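Local coordinates for protein putative cyclohexadienyl dehydrogenase and ADH prephenate dehydrogenase (PDB 4WJI) that probably catalyses the NAD(P)-dependent oxidative decarboxylation of prephenate to 4-hydroxyphenylpyruvate in tyrosine biosynthesis, and is caught here with NADP and tyrosine bound, at residues A[8-13]-A[66-71]; A[91-96]-A[117-122]. One frame throughout, in Å; residues are numbered along the deposited sequence.

Contact 1: A[8-13]-A[66-71]. With NAP (NADP nicotinamide-adenine-dinucleotide phosphate), chain B.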
loop_
_atom_site.group_PDB
_atom_site.type_symbol
_atom_site.label_atom_id
_atom_site.label_comp_id
_atom_site.label_asym_id
_atom_site.label_seq_id
_atom_site.Cartn_x
_atom_site.Cartn_y
_atom_site.Cartn_z
ATOM N N ALA A 8 19.707 -23.070 16.931
ATOM C CA ALA A 8 18.495 -23.081 17.746
ATOM C C ALA A 8 17.633 -21.879 17.365
ATOM O O ALA A 8 18.117 -20.725 17.351
ATOM C CB ALA A 8 18.850 -22.970 19.206
ATOM N N LEU A 9 16.363 -22.159 17.040
ATOM C CA LEU A 9 15.412 -21.117 16.651
ATOM C C LEU A 9 14.458 -20.947 17.788
ATOM O O LEU A 9 13.698 -21.868 18.109
ATOM C CB LEU A 9 14.655 -21.538 15.397
ATOM C CG LEU A 9 15.572 -21.798 14.186
ATOM C CD1 LEU A 9 14.744 -22.260 13.000
ATOM C CD2 LEU A 9 16.415 -20.564 13.818
ATOM N N ILE A 10 14.514 -19.767 18.416
ATOM C CA ILE A 10 13.586 -19.454 19.523
ATOM C C ILE A 10 12.517 -18.525 18.963
ATOM O O ILE A 10 12.793 -17.355 18.646
ATOM C CB ILE A 10 14.294 -18.761 20.687
ATOM C CG1 ILE A 10 15.454 -19.621 21.207
ATOM C CG2 ILE A 10 13.263 -18.453 21.800
ATOM C CD1 ILE A 10 16.277 -19.032 22.327
ATOM N N GLY A 11 11.303 -19.050 18.795
ATOM C CA GLY A 11 10.281 -18.363 18.033
ATOM C C GLY A 11 10.230 -18.934 16.613
ATOM O O GLY A 11 11.262 -19.067 15.949
ATOM N N ILE A 12 9.043 -19.309 16.173
ATOM C CA ILE A 12 8.872 -20.081 14.952
ATOM C C ILE A 12 7.620 -19.604 14.208
ATOM O O ILE A 12 6.920 -20.375 13.562
ATOM C CB ILE A 12 8.907 -21.615 15.273
ATOM C CG1 ILE A 12 9.276 -22.440 14.017
ATOM C CG2 ILE A 12 7.664 -22.063 15.996
ATOM C CD1 ILE A 12 10.728 -22.295 13.606
ATOM N N GLY A 13 7.384 -18.284 14.235
ATOM C CA GLY A 13 6.326 -17.700 13.453
ATOM C C GLY A 13 6.777 -17.371 12.023
ATOM O O GLY A 13 7.563 -18.105 11.422
ATOM N N ASP A 66 25.449 -23.467 18.319
ATOM C CA ASP A 66 26.455 -22.561 17.777
ATOM C C ASP A 66 25.848 -21.223 17.400
ATOM O O ASP A 66 26.507 -20.178 17.544
ATOM C CB ASP A 66 27.108 -23.188 16.532
ATOM C CG ASP A 66 27.729 -24.529 16.837
ATOM O OD1 ASP A 66 28.783 -24.567 17.553
ATOM O OD2 ASP A 66 27.084 -25.556 16.466
ATOM N N LEU A 67 24.595 -21.238 16.908
ATOM C CA LEU A 67 23.858 -20.017 16.546
ATOM C C LEU A 67 22.462 -20.140 17.190
ATOM O O LEU A 67 21.823 -21.194 17.099
ATOM C CB LEU A 67 23.705 -19.893 15.032
ATOM C CG LEU A 67 22.892 -18.678 14.571
ATOM C CD1 LEU A 67 23.582 -17.393 14.938
ATOM C CD2 LEU A 67 22.688 -18.794 13.078
ATOM N N VAL A 68 22.035 -19.067 17.873
ATOM C CA VAL A 68 20.715 -18.965 18.475
ATOM C C VAL A 68 20.034 -17.762 17.859
ATOM O O VAL A 68 20.582 -16.641 17.899
ATOM C CB VAL A 68 20.824 -18.745 19.993
ATOM C CG1 VAL A 68 19.462 -18.582 20.624
ATOM C CG2 VAL A 68 21.584 -19.897 20.628
ATOM N N VAL A 69 18.894 -18.004 17.189
ATOM C CA VAL A 69 18.164 -16.915 16.522
ATOM C C VAL A 69 16.871 -16.705 17.286
ATOM O O VAL A 69 16.016 -17.608 17.352
ATOM C CB VAL A 69 17.826 -17.303 15.055
ATOM C CG1 VAL A 69 17.138 -16.144 14.339
ATOM C CG2 VAL A 69 19.044 -17.735 14.298
ATOM N N VAL A 70 16.713 -15.495 17.814
ATOM C CA VAL A 70 15.535 -15.125 18.595
ATOM C C VAL A 70 14.571 -14.336 17.675
ATOM O O VAL A 70 14.940 -13.273 17.185
ATOM C CB VAL A 70 15.927 -14.302 19.828
ATOM C CG1 VAL A 70 14.685 -13.909 20.617
ATOM C CG2 VAL A 70 16.905 -15.079 20.701
ATOM N N SER A 71 13.376 -14.884 17.455
ATOM C CA SER A 71 12.346 -14.329 16.537
ATOM C C SER A 71 10.999 -14.246 17.248
ATOM O O SER A 71 10.065 -14.949 16.926
ATOM C CB SER A 71 12.207 -15.174 15.232
ATOM O OG SER A 71 13.495 -15.389 14.607
HETATM P PA NAP B . 4.849 -14.233 14.675
HETATM O O1A NAP B . 4.636 -14.882 13.361
HETATM O O2A NAP B . 3.709 -13.703 15.478
HETATM O O5B NAP B . 5.630 -15.278 15.611
HETATM C C5B NAP B . 5.794 -15.009 16.999
HETATM C C4B NAP B . 6.674 -16.050 17.688
HETATM O O4B NAP B . 7.029 -15.548 18.971
HETATM C C3B NAP B . 5.943 -17.352 17.961
HETATM O O3B NAP B . 6.855 -18.434 18.060
HETATM C C2B NAP B . 5.368 -17.136 19.335
HETATM O O2B NAP B . 5.204 -18.336 20.037
HETATM C C1B NAP B . 6.464 -16.345 19.997
HETATM N N9A NAP B . 6.086 -15.483 21.150
HETATM C C8A NAP B . 5.126 -14.574 21.208
HETATM N N7A NAP B . 5.073 -13.927 22.344
HETATM C C5A NAP B . 6.076 -14.466 23.091
HETATM C C6A NAP B . 6.534 -14.218 24.401
HETATM N N6A NAP B . 5.950 -13.287 25.179
HETATM N N1A NAP B . 7.570 -14.915 24.819
HETATM C C2A NAP B . 8.126 -15.814 24.025
HETATM N N3A NAP B . 7.764 -16.128 22.795
HETATM C C4A NAP B . 6.722 -15.433 22.356
HETATM O O3 NAP B . 5.949 -13.074 14.561
HETATM P PN NAP B . 7.066 -12.718 13.475
HETATM O O1N NAP B . 6.378 -11.975 12.445
HETATM O O2N NAP B . 7.855 -13.898 13.125
HETATM O O5D NAP B . 7.961 -11.644 14.282
HETATM C C5D NAP B . 9.016 -12.026 15.128
HETATM C C4D NAP B . 10.011 -10.872 15.219
HETATM O O4D NAP B . 10.411 -10.527 13.909
HETATM C C3D NAP B . 9.435 -9.621 15.810
HETATM O O3D NAP B . 10.385 -9.015 16.670
HETATM C C2D NAP B . 9.144 -8.733 14.623
HETATM O O2D NAP B . 9.224 -7.382 14.996
HETATM C C1D NAP B . 10.306 -9.137 13.716
HETATM N N1N NAP B . 10.068 -8.993 12.272
HETATM C C2N NAP B . 8.855 -9.200 11.754
HETATM C C3N NAP B . 8.627 -9.063 10.405
HETATM C C7N NAP B . 7.274 -9.253 9.759
HETATM O O7N NAP B . 7.085 -8.796 8.664
HETATM N N7N NAP B . 6.362 -9.920 10.432
HETATM C C4N NAP B . 9.685 -8.723 9.605
HETATM C C5N NAP B . 10.923 -8.544 10.166
HETATM C C6N NAP B . 11.105 -8.651 11.518
HETATM P P2B NAP B . 3.751 -18.984 20.275
HETATM O O1X NAP B . 3.042 -18.936 18.963
HETATM O O2X NAP B . 4.070 -20.381 20.726
HETATM O O3X NAP B . 3.002 -18.174 21.316
HETATM O O HOH W 1 13.870 -17.998 15.423
HETATM O O HOH W 2 9.079 -15.939 14.414
#

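Contact 2: A[91-96]-A[117-122]. With TYR (tyrosine), chain C.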
loop_
_atom_site.group_PDB
_atom_site.type_symbol
_atom_site.label_atom_id
_atom_site.label_comp_id
_atom_site.label_asym_id
_atom_site.label_seq_id
_atom_site.Cartn_x
_atom_site.Cartn_y
_atom_site.Cartn_z
ATOM N N GLY A 91 31.312 -19.133 23.257
ATOM C CA GLY A 91 31.487 -18.860 21.821
ATOM C C GLY A 91 30.203 -18.970 20.990
ATOM O O GLY A 91 30.248 -18.790 19.780
ATOM N N ALA A 92 29.066 -19.294 21.638
ATOM C CA ALA A 92 27.775 -19.248 20.923
ATOM C C ALA A 92 27.558 -17.842 20.359
ATOM O O ALA A 92 27.945 -16.838 20.983
ATOM C CB ALA A 92 26.621 -19.643 21.866
ATOM N N ILE A 93 26.901 -17.782 19.204
ATOM C CA ILE A 93 26.458 -16.509 18.633
ATOM C C ILE A 93 24.951 -16.409 18.866
ATOM O O ILE A 93 24.192 -17.308 18.512
ATOM C CB ILE A 93 26.755 -16.399 17.131
ATOM C CG1 ILE A 93 28.249 -16.522 16.852
ATOM C CG2 ILE A 93 26.234 -15.063 16.601
ATOM C CD1 ILE A 93 28.612 -16.669 15.397
ATOM N N VAL A 94 24.540 -15.311 19.510
ATOM C CA VAL A 94 23.145 -15.014 19.738
ATOM C C VAL A 94 22.750 -13.851 18.864
ATOM O O VAL A 94 23.413 -12.809 18.870
ATOM C CB VAL A 94 22.840 -14.665 21.216
ATOM C CG1 VAL A 94 21.375 -14.300 21.394
ATOM C CG2 VAL A 94 23.150 -15.828 22.093
ATOM N N THR A 95 21.683 -14.036 18.071
ATOM C CA THR A 95 21.184 -12.979 17.193
ATOM C C THR A 95 19.664 -12.911 17.329
ATOM O O THR A 95 19.020 -13.732 17.963
ATOM C CB THR A 95 21.617 -13.198 15.706
ATOM O OG1 THR A 95 21.334 -12.025 14.943
ATOM C CG2 THR A 95 20.918 -14.378 15.092
ATOM N N ASP A 96 19.119 -11.864 16.797
ATOM C CA ASP A 96 17.706 -11.676 16.782
ATOM C C ASP A 96 17.301 -11.095 15.457
ATOM O O ASP A 96 18.107 -10.850 14.513
ATOM C CB ASP A 96 17.285 -10.750 17.928
ATOM C CG ASP A 96 17.450 -9.282 17.561
ATOM O OD1 ASP A 96 18.581 -8.938 17.178
ATOM O OD2 ASP A 96 16.457 -8.457 17.616
ATOM N N HIS A 117 28.768 -14.268 21.850
ATOM C CA HIS A 117 28.793 -13.149 20.909
ATOM C C HIS A 117 27.375 -12.708 20.535
ATOM O O HIS A 117 26.607 -13.450 19.930
ATOM C CB HIS A 117 29.513 -13.542 19.617
ATOM C CG HIS A 117 30.833 -14.198 19.838
ATOM N ND1 HIS A 117 31.868 -13.552 20.465
ATOM C CD2 HIS A 117 31.272 -15.447 19.553
ATOM C CE1 HIS A 117 32.907 -14.372 20.535
ATOM N NE2 HIS A 117 32.575 -15.528 19.982
ATOM N N PHE A 118 27.048 -11.473 20.814
ATOM C CA PHE A 118 25.690 -10.941 20.586
ATOM C C PHE A 118 25.731 -10.064 19.350
ATOM O O PHE A 118 26.347 -8.973 19.395
ATOM C CB PHE A 118 25.277 -10.127 21.835
ATOM C CG PHE A 118 23.913 -9.530 21.778
ATOM C CD1 PHE A 118 22.847 -10.187 21.156
ATOM C CD2 PHE A 118 23.668 -8.326 22.394
ATOM C CE1 PHE A 118 21.561 -9.629 21.126
ATOM C CE2 PHE A 118 22.393 -7.776 22.401
ATOM C CZ PHE A 118 21.337 -8.424 21.748
ATOM N N VAL A 119 25.076 -10.503 18.276
ATOM C CA VAL A 119 25.079 -9.780 16.997
ATOM C C VAL A 119 23.650 -9.558 16.557
ATOM O O VAL A 119 23.065 -10.426 15.933
ATOM C CB VAL A 119 25.823 -10.543 15.879
ATOM C CG1 VAL A 119 25.953 -9.628 14.658
ATOM C CG2 VAL A 119 27.193 -11.012 16.378
ATOM N N PRO A 120 23.064 -8.441 16.942
ATOM C CA PRO A 120 21.662 -8.163 16.631
ATOM C C PRO A 120 21.435 -7.988 15.133
ATOM O O PRO A 120 22.273 -7.476 14.467
ATOM C CB PRO A 120 21.388 -6.851 17.373
ATOM C CG PRO A 120 22.446 -6.744 18.404
ATOM C CD PRO A 120 23.657 -7.374 17.767
ATOM N N GLY A 121 20.290 -8.413 14.642
ATOM C CA GLY A 121 19.979 -8.345 13.243
ATOM C C GLY A 121 18.543 -7.882 13.039
ATOM O O GLY A 121 17.714 -7.808 13.968
ATOM N N HIS A 122 18.293 -7.516 11.807
ATOM C CA HIS A 122 16.945 -7.195 11.351
ATOM C C HIS A 122 16.779 -7.481 9.857
ATOM O O HIS A 122 17.254 -6.723 9.076
ATOM C CB HIS A 122 16.633 -5.720 11.637
ATOM C CG HIS A 122 15.243 -5.307 11.275
ATOM N ND1 HIS A 122 14.839 -3.993 11.291
ATOM C CD2 HIS A 122 14.153 -6.034 10.941
ATOM C CE1 HIS A 122 13.570 -3.932 10.953
ATOM N NE2 HIS A 122 13.129 -5.151 10.724
HETATM N N TYR C . 5.417 -6.998 7.278
HETATM C CA TYR C . 5.737 -5.893 6.336
HETATM C C TYR C . 4.972 -6.086 5.054
HETATM O O TYR C . 4.204 -7.042 4.985
HETATM C CB TYR C . 7.244 -5.821 6.059
HETATM C CG TYR C . 8.117 -5.612 7.290
HETATM C CD1 TYR C . 7.606 -5.151 8.504
HETATM C CD2 TYR C . 9.457 -5.893 7.227
HETATM C CE1 TYR C . 8.422 -4.977 9.609
HETATM C CE2 TYR C . 10.297 -5.698 8.294
HETATM C CZ TYR C . 9.796 -5.264 9.493
HETATM O OH TYR C . 10.604 -5.128 10.591
HETATM O OXT TYR C . 5.157 -5.270 4.121
#

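Contact 1: A[8-13]-A[66-71]
Ala8 and Val69 sit in a run of parallel-strand backbone bonds: Ala8 N gives to Leu67 O, Val69 N to Ala8 O, Ile10 N to Val69 O and Ser71 N to Ile10 O, each 2.8 Å long. The last is the straightest, with 174° at the hydrogen. Apolar side chains back this ladder on both faces. Leu9 and Val69 lie alongside, Leu9 CD2 reaching Val69 CB at 3.8 Å; on the other face Ile10 CD1 runs across to Val68 CG1 at 3.6 Å. With CG1 anti to the carbonyl carbon (chi1 -57°) and the chain extended, Ile10 sends that methyl back over Val68. Beyond Ile10 the strand opens into the glycine-rich turn of a Rossmann fold, where Gly11 and Gly13 belong to a GxGxxG pattern and Gly13 takes the N-cap position of helix 14-26. A side chain on Gly11 would collide with Ser71 O, and one on Gly13 with the cofactor. Waters and NADP finish the polar end. One water joins Val69 O, Gly11 O and Ser71 OG; a second takes the N-H of Gly13 and donates to Ser71 O and to NADP O2N. Ile12 N binds the ribose oxygen O3B of NADP at 3.0 Å.

Contact 2: A[91-96]-A[117-122]
His117 opens the pairing: its N-H runs to Ala92 O at 2.8 Å, and its carbonyl takes the N-H of Val94, which arrives tilted 21° from the carbonyl plane. The imidazole lies against the loop that leads into strand 93-96, His117 CD2 3.5 Å from Gly91 O, while Ile93 CG1 comes in at the ring edge. At Phe118 the side chain leaves on the face shared with Val94. Its CG stands anti to the backbone N (chi1 -179°), which sets CD1 3.5 Å from Val94 O, near the ring plane; Pro120 CG lies above one ring face, toward the rim. Val119 N then bonds to Val94 O, and its CG2 lies alongside Ile93 CG2. These two strands and helix 102-108 form a right-handed beta-alpha-beta unit of the nucleotide-binding domain, the helix packing on Val94, Phe118 and Pro120. Around Val119 and Pro120 the regular ladder breaks, and side chains step in: Thr95 OG1 donates to Val119 O at 2.6 Å, a short bond nearly in line with the carbonyl. Pro120 has no N-H to give, and its CA sits 3.2 Å from Asp96 OD1. Gly121 N bonds to that same OD1 at 3.1 Å, meeting it from above the carboxylate plane, and makes a weak bond to Asp96 O. OD2 forms a salt bridge with Lys101 and also takes the N-H of Gly98; Lys101 hydrogen-bonds Gly121 O as well. Without this carboxylate, as with an alanine here, Gly121 N would probably keep just the weak backbone bond, and Lys101 would lose this countercharge. His122 carries the strand into the tyrosine pocket beside NADP, probably the active site, where NE2 hydrogen-bonds the phenolic OH of the bound tyrosine at 2.5 Å and ND1 bonds to His180.

Contact 1 and contact 2 are neighbouring parallel pairs in one mixed sheet, their centres about 10 Å apart. Strands 67-70 and 93-96 join them: Val68 N probably bonds to Ile93 O, and Val68 O to Thr95 N. Both are largely buried, although contact 2 reaches partly exposed ground at Gly91, His117 and Phe118, whereas every touching residue of contact 1 is buried. The pairing in contact 1 stays regular up to its glycine turn, and there one water and the Ile12 amide hold the cofactor. Contact 2 loses its regularity midway and brings in a hydroxyl and a carboxylate where the backbone ladder weakens, before ending on the tyrosine. Side by side, the two thus deliver cofactor and ligand sites at the strands' C-terminal ends.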